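Local coordinates for uncharacterized protein (PDB 4QPV) that is of unknown function, a staphylococcal DUF1672 family protein whose fold has been described as a unique kinked-helix-beta-beta-beta repeat, at residues K146-K151 with I242-V247; D235-E240 with E280-G285. All coordinates share one frame; numbering follows the deposited sequence. Where two conformers were deposited one is given.

Contact 1 (K146-K151 with I242-V247); sequences KEYKSK and IDFSEV
This is a surface packing contact, mainly aromatic and aliphatic, in which Y148 leans on F244 and V247. It joins the end of helix 135-147 and the residues after it to helix 234-249. Y148 is the first residue to leave helical backbone angles, and its CB is directed toward 242-247. The touching begins at the root of this side chain: Y148 CB lies 3.7 Å from F244 CE1. F244 presents this ring carbon with CG anti to the backbone N (chi1 -173°), which brings the end of the ring nearer to Y148 than its CB direction suggests. The two rings meet obliquely, with centroids 5.6 Å apart and planes at 49°. Nearly one helical turn on, V247 meets the far end of the tyrosine from the opposite direction. Its CG1 is 3.8 Å from Y148 CZ. The phenol oxygen next to that carbon has its hydrogen bond elsewhere, with K251. Beside the rings, K151 NZ comes to 4.2 Å from D243 OD2, too far for a salt bridge. OD2 has a hydrogen bond with Y152 OH. The ring of Y152 also stacks on F244, and Y152 touches V247. Y154, on strand 154-155, packs against Y148. The loop and strand that follow helix 135-147 thus add two more tyrosines around the pair, Y152 against helix 234-249 and Y154 against Y148.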
ATOM      1  N   LYS A 146       4.737  -1.026  17.002  1.00 25.03           N
ATOM      2  CA  LYS A 146       3.685  -1.246  18.012  1.00 24.02           C
ATOM      3  C   LYS A 146       4.258  -1.026  19.417  1.00 27.90           C
ATOM      4  O   LYS A 146       3.607  -0.417  20.261  1.00 28.02           O
ATOM      5  CB  LYS A 146       3.127  -2.675  17.897  1.00 25.74           C
ATOM      6  CG  LYS A 146       2.197  -2.882  16.692  1.00 22.26           C
ATOM      7  CD  LYS A 146       1.913  -4.382  16.562  1.00 26.53           C
ATOM      8  CE  LYS A 146       1.057  -4.693  15.356  1.00 25.88           C
ATOM      9  NZ  LYS A 146       0.746  -6.159  15.313  1.00 26.62           N
ATOM     10  N   GLU A 147       5.492  -1.519  19.643  1.00 25.88           N
ATOM     11  CA  GLU A 147       6.218  -1.420  20.917  0.50 26.45           C
ATOM     12  C   GLU A 147       6.418   0.023  21.365  1.00 31.12           C
ATOM     13  O   GLU A 147       6.340   0.307  22.559  1.00 32.92           O
ATOM     14  CB  GLU A 147       7.614  -2.066  20.818  0.50 27.97           C
ATOM     15  CG  GLU A 147       7.704  -3.586  20.762  0.50 31.25           C
ATOM     16  CD  GLU A 147       9.137  -4.094  20.751  0.50 44.53           C
ATOM     17  OE1 GLU A 147      10.013  -3.395  21.310  0.50 46.19           O
ATOM     18  OE2 GLU A 147       9.387  -5.183  20.185  0.50 31.39           O
ATOM     19  N   TYR A 148       6.693   0.937  20.423  1.00 28.00           N
ATOM     20  CA  TYR A 148       7.013   2.313  20.800  1.00 26.96           C
ATOM     21  C   TYR A 148       5.936   3.377  20.616  1.00 29.30           C
ATOM     22  O   TYR A 148       6.232   4.570  20.850  1.00 29.38           O
ATOM     23  CB  TYR A 148       8.301   2.724  20.066  1.00 28.28           C
ATOM     24  CG  TYR A 148       9.525   2.040  20.637  1.00 30.63           C
ATOM     25  CD1 TYR A 148      10.096   2.467  21.837  1.00 33.57           C
ATOM     26  CD2 TYR A 148      10.078   0.924  20.016  1.00 30.58           C
ATOM     27  CE1 TYR A 148      11.200   1.814  22.386  1.00 35.33           C
ATOM     28  CE2 TYR A 148      11.183   0.261  20.560  1.00 31.92           C
ATOM     29  CZ  TYR A 148      11.753   0.725  21.732  1.00 37.93           C
ATOM     30  OH  TYR A 148      12.867   0.098  22.247  1.00 37.55           O
ATOM     31  N   LYS A 149       4.684   2.969  20.262  1.00 24.42           N
ATOM     32  CA  LYS A 149       3.630   3.950  20.045  0.50 23.51           C
ATOM     33  C   LYS A 149       3.351   4.775  21.326  1.00 28.68           C
ATOM     34  O   LYS A 149       3.078   5.970  21.195  1.00 28.45           O
ATOM     35  CB  LYS A 149       2.359   3.322  19.431  0.50 24.30           C
ATOM     36  CG  LYS A 149       1.607   2.299  20.260  0.50 28.97           C
ATOM     37  CD  LYS A 149       0.554   1.596  19.394  0.50 34.47           C
ATOM     38  CE  LYS A 149      -0.862   2.076  19.623  0.50 47.69           C
ATOM     39  NZ  LYS A 149      -1.446   1.511  20.873  0.50 51.64           N
ATOM     40  N   SER A 150       3.447   4.187  22.532  1.00 26.24           N
ATOM     41  CA  SER A 150       3.225   4.954  23.755  1.00 27.08           C
ATOM     42  C   SER A 150       4.374   5.933  24.040  1.00 31.63           C
ATOM     43  O   SER A 150       4.118   7.121  24.284  1.00 31.82           O
ATOM     44  CB  SER A 150       3.007   4.025  24.952  1.00 30.56           C
ATOM     45  OG  SER A 150       2.918   4.810  26.125  1.00 36.71           O
ATOM     46  N   LYS A 151       5.623   5.441  24.000  1.00 28.02           N
ATOM     47  CA  LYS A 151       6.804   6.246  24.296  1.00 28.11           C
ATOM     48  C   LYS A 151       6.901   7.469  23.359  1.00 30.08           C
ATOM     49  O   LYS A 151       7.175   8.560  23.849  1.00 29.48           O
ATOM     50  CB  LYS A 151       8.087   5.399  24.187  1.00 28.92           C
ATOM     51  CG  LYS A 151       9.335   6.155  24.667  1.00 36.26           C
ATOM     52  CD  LYS A 151      10.627   5.406  24.437  1.00 38.28           C
ATOM     53  CE  LYS A 151      11.788   6.175  25.035  1.00 52.29           C
ATOM     54  NZ  LYS A 151      13.098   5.606  24.613  1.00 61.75           N
ATOM     55  N   ILE A 242      14.130  12.072  15.995  1.00 25.05           N
ATOM     56  CA  ILE A 242      15.567  11.813  15.887  1.00 26.50           C
ATOM     57  C   ILE A 242      15.917  10.699  16.869  1.00 28.02           C
ATOM     58  O   ILE A 242      16.631   9.773  16.511  1.00 28.35           O
ATOM     59  CB  ILE A 242      16.403  13.100  16.154  1.00 30.56           C
ATOM     60  CG1 ILE A 242      16.309  14.071  14.944  1.00 31.48           C
ATOM     61  CG2 ILE A 242      17.882  12.764  16.500  1.00 31.45           C
ATOM     62  CD1 ILE A 242      16.806  15.537  15.286  1.00 34.25           C
ATOM     63  N   ASP A 243      15.368  10.773  18.087  1.00 25.44           N
ATOM     64  CA  ASP A 243      15.657   9.778  19.117  1.00 26.25           C
ATOM     65  C   ASP A 243      15.088   8.411  18.741  1.00 29.72           C
ATOM     66  O   ASP A 243      15.794   7.416  18.863  1.00 30.62           O
ATOM     67  CB  ASP A 243      15.146  10.233  20.487  1.00 27.53           C
ATOM     68  CG  ASP A 243      15.581   9.294  21.590  1.00 31.44           C
ATOM     69  OD1 ASP A 243      16.811   9.147  21.794  1.00 31.86           O
ATOM     70  OD2 ASP A 243      14.692   8.717  22.260  1.00 33.68           O
ATOM     71  N   PHE A 244      13.852   8.361  18.227  1.00 27.01           N
ATOM     72  CA  PHE A 244      13.273   7.109  17.793  1.00 25.81           C
ATOM     73  C   PHE A 244      14.113   6.522  16.630  1.00 28.41           C
ATOM     74  O   PHE A 244      14.369   5.327  16.652  1.00 28.15           O
ATOM     75  CB  PHE A 244      11.790   7.298  17.406  1.00 26.04           C
ATOM     76  CG  PHE A 244      11.005   6.037  17.083  1.00 25.40           C
ATOM     77  CD1 PHE A 244      11.373   4.806  17.621  1.00 27.13           C
ATOM     78  CD2 PHE A 244       9.868   6.097  16.283  1.00 26.09           C
ATOM     79  CE1 PHE A 244      10.631   3.653  17.350  1.00 27.31           C
ATOM     80  CE2 PHE A 244       9.124   4.944  16.006  1.00 28.80           C
ATOM     81  CZ  PHE A 244       9.510   3.731  16.543  1.00 27.52           C
ATOM     82  N   SER A 245      14.600   7.352  15.667  1.00 27.52           N
ATOM     83  CA  SER A 245      15.467   6.845  14.580  1.00 28.35           C
ATOM     84  C   SER A 245      16.724   6.183  15.168  1.00 31.30           C
ATOM     85  O   SER A 245      17.112   5.092  14.735  1.00 31.67           O
ATOM     86  CB  SER A 245      15.881   7.964  13.632  1.00 32.06           C
ATOM     87  OG  SER A 245      16.807   7.468  12.681  1.00 39.01           O
ATOM     88  N   GLU A 246      17.333   6.823  16.177  1.00 26.66           N
ATOM     89  CA  GLU A 246      18.520   6.264  16.833  1.00 26.74           C
ATOM     90  C   GLU A 246      18.206   4.911  17.485  1.00 32.62           C
ATOM     91  O   GLU A 246      18.994   3.980  17.344  1.00 34.63           O
ATOM     92  CB  GLU A 246      19.116   7.250  17.856  1.00 27.97           C
ATOM     93  CG  GLU A 246      19.707   8.480  17.171  1.00 34.56           C
ATOM     94  CD  GLU A 246      20.722   8.207  16.070  1.00 41.44           C
ATOM     95  OE1 GLU A 246      21.694   7.462  16.324  1.00 35.10           O
ATOM     96  OE2 GLU A 246      20.527   8.712  14.943  1.00 42.18           O
ATOM     97  N   VAL A 247      17.040   4.787  18.134  1.00 29.57           N
ATOM     98  CA  VAL A 247      16.583   3.530  18.740  1.00 29.12           C
ATOM     99  C   VAL A 247      16.453   2.436  17.630  1.00 31.85           C
ATOM    100  O   VAL A 247      17.014   1.344  17.769  1.00 31.23           O
ATOM    101  CB  VAL A 247      15.261   3.743  19.527  1.00 31.32           C
ATOM    102  CG1 VAL A 247      14.585   2.410  19.900  1.00 30.57           C
ATOM    103  CG2 VAL A 247      15.504   4.595  20.766  1.00 31.52           C
TER

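Contact 2 (D235-E240 with E280-G285)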
ATOM      1  N   ASP A 235       8.580  21.471  14.929  1.00 31.90           N
ATOM      2  CA  ASP A 235       9.602  21.921  15.874  0.50 32.03           C
ATOM      3  C   ASP A 235       9.528  21.200  17.233  1.00 34.59           C
ATOM      4  O   ASP A 235      10.573  20.950  17.834  1.00 33.47           O
ATOM      5  CB  ASP A 235       9.514  23.444  16.087  0.50 34.97           C
ATOM      6  CG  ASP A 235      10.025  24.299  14.933  0.50 43.07           C
ATOM      7  OD1 ASP A 235      10.531  23.727  13.939  0.50 43.21           O
ATOM      8  OD2 ASP A 235       9.937  25.540  15.033  0.50 50.39           O
ATOM      9  N   ASN A 236       8.313  20.879  17.737  1.00 30.36           N
ATOM     10  CA  ASN A 236       8.267  20.231  19.065  1.00 29.43           C
ATOM     11  C   ASN A 236       8.280  18.669  19.019  1.00 29.69           C
ATOM     12  O   ASN A 236       8.255  18.029  20.075  1.00 29.30           O
ATOM     13  CB  ASN A 236       7.088  20.761  19.921  1.00 29.30           C
ATOM     14  CG  ASN A 236       5.690  20.307  19.514  1.00 34.91           C
ATOM     15  OD1 ASN A 236       5.484  19.298  18.826  1.00 34.36           O
ATOM     16  ND2 ASN A 236       4.694  21.055  19.948  1.00 30.02           N
ATOM     17  N   THR A 237       8.375  18.064  17.834  1.00 27.39           N
ATOM     18  CA  THR A 237       8.389  16.608  17.760  1.00 26.03           C
ATOM     19  C   THR A 237       9.661  16.113  17.028  1.00 29.00           C
ATOM     20  O   THR A 237       9.932  14.910  17.060  1.00 26.90           O
ATOM     21  CB  THR A 237       7.052  16.117  17.121  1.00 31.02           C
ATOM     22  OG1 THR A 237       5.975  16.697  17.868  1.00 27.43           O
ATOM     23  CG2 THR A 237       6.892  14.571  17.122  1.00 26.80           C
ATOM     24  N   ILE A 238      10.444  17.022  16.389  1.00 27.08           N
ATOM     25  CA  ILE A 238      11.658  16.621  15.658  1.00 27.87           C
ATOM     26  C   ILE A 238      12.651  15.848  16.564  1.00 30.76           C
ATOM     27  O   ILE A 238      13.148  14.801  16.143  1.00 28.44           O
ATOM     28  CB  ILE A 238      12.369  17.782  14.909  1.00 32.01           C
ATOM     29  CG1 ILE A 238      13.609  17.303  14.088  1.00 33.81           C
ATOM     30  CG2 ILE A 238      12.739  18.954  15.836  1.00 31.35           C
ATOM     31  CD1 ILE A 238      13.344  16.299  13.025  1.00 40.57           C
ATOM     32  N   ASP A 239      12.927  16.344  17.779  1.00 27.70           N
ATOM     33  CA  ASP A 239      13.880  15.666  18.672  1.00 26.81           C
ATOM     34  C   ASP A 239      13.427  14.257  19.011  1.00 29.92           C
ATOM     35  O   ASP A 239      14.235  13.334  18.945  1.00 27.91           O
ATOM     36  CB  ASP A 239      14.130  16.456  19.948  1.00 27.61           C
ATOM     37  CG  ASP A 239      15.018  17.628  19.655  1.00 29.61           C
ATOM     38  OD1 ASP A 239      16.264  17.455  19.701  1.00 29.32           O
ATOM     39  OD2 ASP A 239      14.482  18.719  19.368  1.00 33.44           O
ATOM     40  N   GLU A 240      12.131  14.074  19.291  1.00 27.71           N
ATOM     41  CA  GLU A 240      11.603  12.740  19.608  1.00 27.28           C
ATOM     42  C   GLU A 240      11.768  11.777  18.431  1.00 29.38           C
ATOM     43  O   GLU A 240      12.122  10.621  18.652  1.00 28.75           O
ATOM     44  CB  GLU A 240      10.135  12.838  20.031  1.00 27.87           C
ATOM     45  CG  GLU A 240      10.000  13.370  21.446  1.00 31.27           C
ATOM     46  CD  GLU A 240       8.631  13.967  21.678  1.00 39.76           C
ATOM     47  OE1 GLU A 240       8.424  15.150  21.321  1.00 32.40           O
ATOM     48  OE2 GLU A 240       7.738  13.217  22.129  1.00 31.50           O
ATOM     49  N   GLU A 280       1.429  17.672   6.418  1.00 28.93           N
ATOM     50  CA  GLU A 280       2.666  18.304   6.869  0.50 29.59           C
ATOM     51  C   GLU A 280       3.363  17.292   7.756  1.00 33.19           C
ATOM     52  O   GLU A 280       2.777  16.828   8.744  1.00 32.82           O
ATOM     53  CB  GLU A 280       2.397  19.634   7.600  0.50 31.64           C
ATOM     54  CG  GLU A 280       3.672  20.318   8.073  0.50 40.17           C
ATOM     55  CD  GLU A 280       3.471  21.517   8.976  0.50 55.56           C
ATOM     56  OE1 GLU A 280       3.245  21.316  10.191  0.50 41.51           O
ATOM     57  OE2 GLU A 280       3.581  22.659   8.476  0.50 49.91           O
ATOM     58  N   VAL A 281       4.564  16.882   7.384  1.00 30.57           N
ATOM     59  CA  VAL A 281       5.244  15.848   8.177  1.00 29.98           C
ATOM     60  C   VAL A 281       6.639  16.230   8.573  1.00 32.20           C
ATOM     61  O   VAL A 281       7.278  17.052   7.922  1.00 30.90           O
ATOM     62  CB  VAL A 281       5.311  14.483   7.382  1.00 33.69           C
ATOM     63  CG1 VAL A 281       3.921  13.905   7.112  1.00 32.82           C
ATOM     64  CG2 VAL A 281       6.109  14.617   6.084  1.00 34.40           C
ATOM     65  N   ILE A 282       7.125  15.553   9.602  1.00 29.67           N
ATOM     66  CA  ILE A 282       8.513  15.478  10.008  1.00 30.93           C
ATOM     67  C   ILE A 282       9.040  14.256   9.294  1.00 34.20           C
ATOM     68  O   ILE A 282       8.365  13.218   9.333  1.00 32.36           O
ATOM     69  CB  ILE A 282       8.689  15.320  11.547  1.00 35.06           C
ATOM     70  CG1 ILE A 282       8.307  16.571  12.310  1.00 35.92           C
ATOM     71  CG2 ILE A 282      10.125  14.856  11.897  1.00 37.82           C
ATOM     72  CD1 ILE A 282       8.143  16.298  13.790  1.00 36.48           C
ATOM     73  N   GLU A 283      10.228  14.334   8.683  1.00 31.22           N
ATOM     74  CA  GLU A 283      10.834  13.160   8.059  1.00 31.15           C
ATOM     75  C   GLU A 283      12.237  12.977   8.618  1.00 33.64           C
ATOM     76  O   GLU A 283      13.017  13.933   8.628  1.00 32.67           O
ATOM     77  CB  GLU A 283      10.847  13.276   6.538  1.00 33.33           C
ATOM     78  CG  GLU A 283      11.153  11.969   5.828  1.00 48.08           C
ATOM     79  CD  GLU A 283      11.065  12.035   4.313  1.00 75.37           C
ATOM     80  OE1 GLU A 283      10.245  12.825   3.786  1.00 68.06           O
ATOM     81  OE2 GLU A 283      11.815  11.281   3.651  1.00 72.54           O
ATOM     82  N   VAL A 284      12.532  11.781   9.149  1.00 29.77           N
ATOM     83  CA  VAL A 284      13.870  11.452   9.665  1.00 30.35           C
ATOM     84  C   VAL A 284      14.322  10.142   9.023  1.00 35.33           C
ATOM     85  O   VAL A 284      13.617   9.135   9.123  1.00 33.64           O
ATOM     86  CB  VAL A 284      13.960  11.392  11.216  1.00 33.32           C
ATOM     87  CG1 VAL A 284      15.350  10.970  11.662  1.00 33.85           C
ATOM     88  CG2 VAL A 284      13.578  12.726  11.860  1.00 33.41           C
ATOM     89  N   GLY A 285      15.495  10.157   8.384  1.00 33.51           N
ATOM     90  CA  GLY A 285      16.044   8.947   7.782  1.00 34.36           C
ATOM     91  C   GLY A 285      16.450   7.942   8.849  1.00 36.40           C
ATOM     92  O   GLY A 285      16.919   8.331   9.927  1.00 35.18           O
TER
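T237 OG1 is held by several groups, while the carbon that bears it packs on I282. The hydroxyl donates to N236 OD1 at 2.8 Å, in the plane of that amide carbonyl and with a C=O...donor angle of 156°. It also has a hydrogen bond with K229 NZ and a weak one with T233 O. Its partners thus lie in the first turn of helix 234-249 and in the loop before it. Across the contact everything is apolar packing. With CD1 anti to CA (chi2 165°), the I282 chain is extended and its end reaches the helix. CD1 lies against two neighbouring residues: it is 3.5 Å from T237 CB and 3.5 Å from the backbone N of I238. The helix is kinked here, since the N atoms of D239 and E240 have no bond to the preceding turn. A kinked helix packed on a strand is consistent with the kinked-helix-beta-beta-beta description of this fold. The helix runs nearly along strand 282-285, with axes 9.0 Å apart and a signed crossing angle of -20°. I238 reaches toward the strand with its CD1, which touches two strand residues. That methyl is 3.7 Å from I282 CG2 and 3.8 Å from V284 CG2. The CB of E283, between them in sequence, points away from the helix. The strand is itself bonded to strand 259-265 through I282 with I264 and V284 with L262, and I264 also touches both T237 and I282.

How the contacts relate
Both contacts use helix 234-249, contact 2 near its start and contact 1 further along. Their centres are 12 Å apart, on the same side of the chain's centre. Contact 1 is a surface contact with one buried residue, F244. Contact 2 is partly buried, with T237 and I282 inside. Contact 1 combines oblique aromatic packing with a loose pair of charges; contact 2 meets through aliphatic groups, helix on strand. The two also touch directly. S245 OG and G285 O are 2.9 Å apart in a probable hydrogen bond, and S245 CB packs on V284 CG1. One helix thus serves both, meeting 146-151 with one part and strand 282-285 with another.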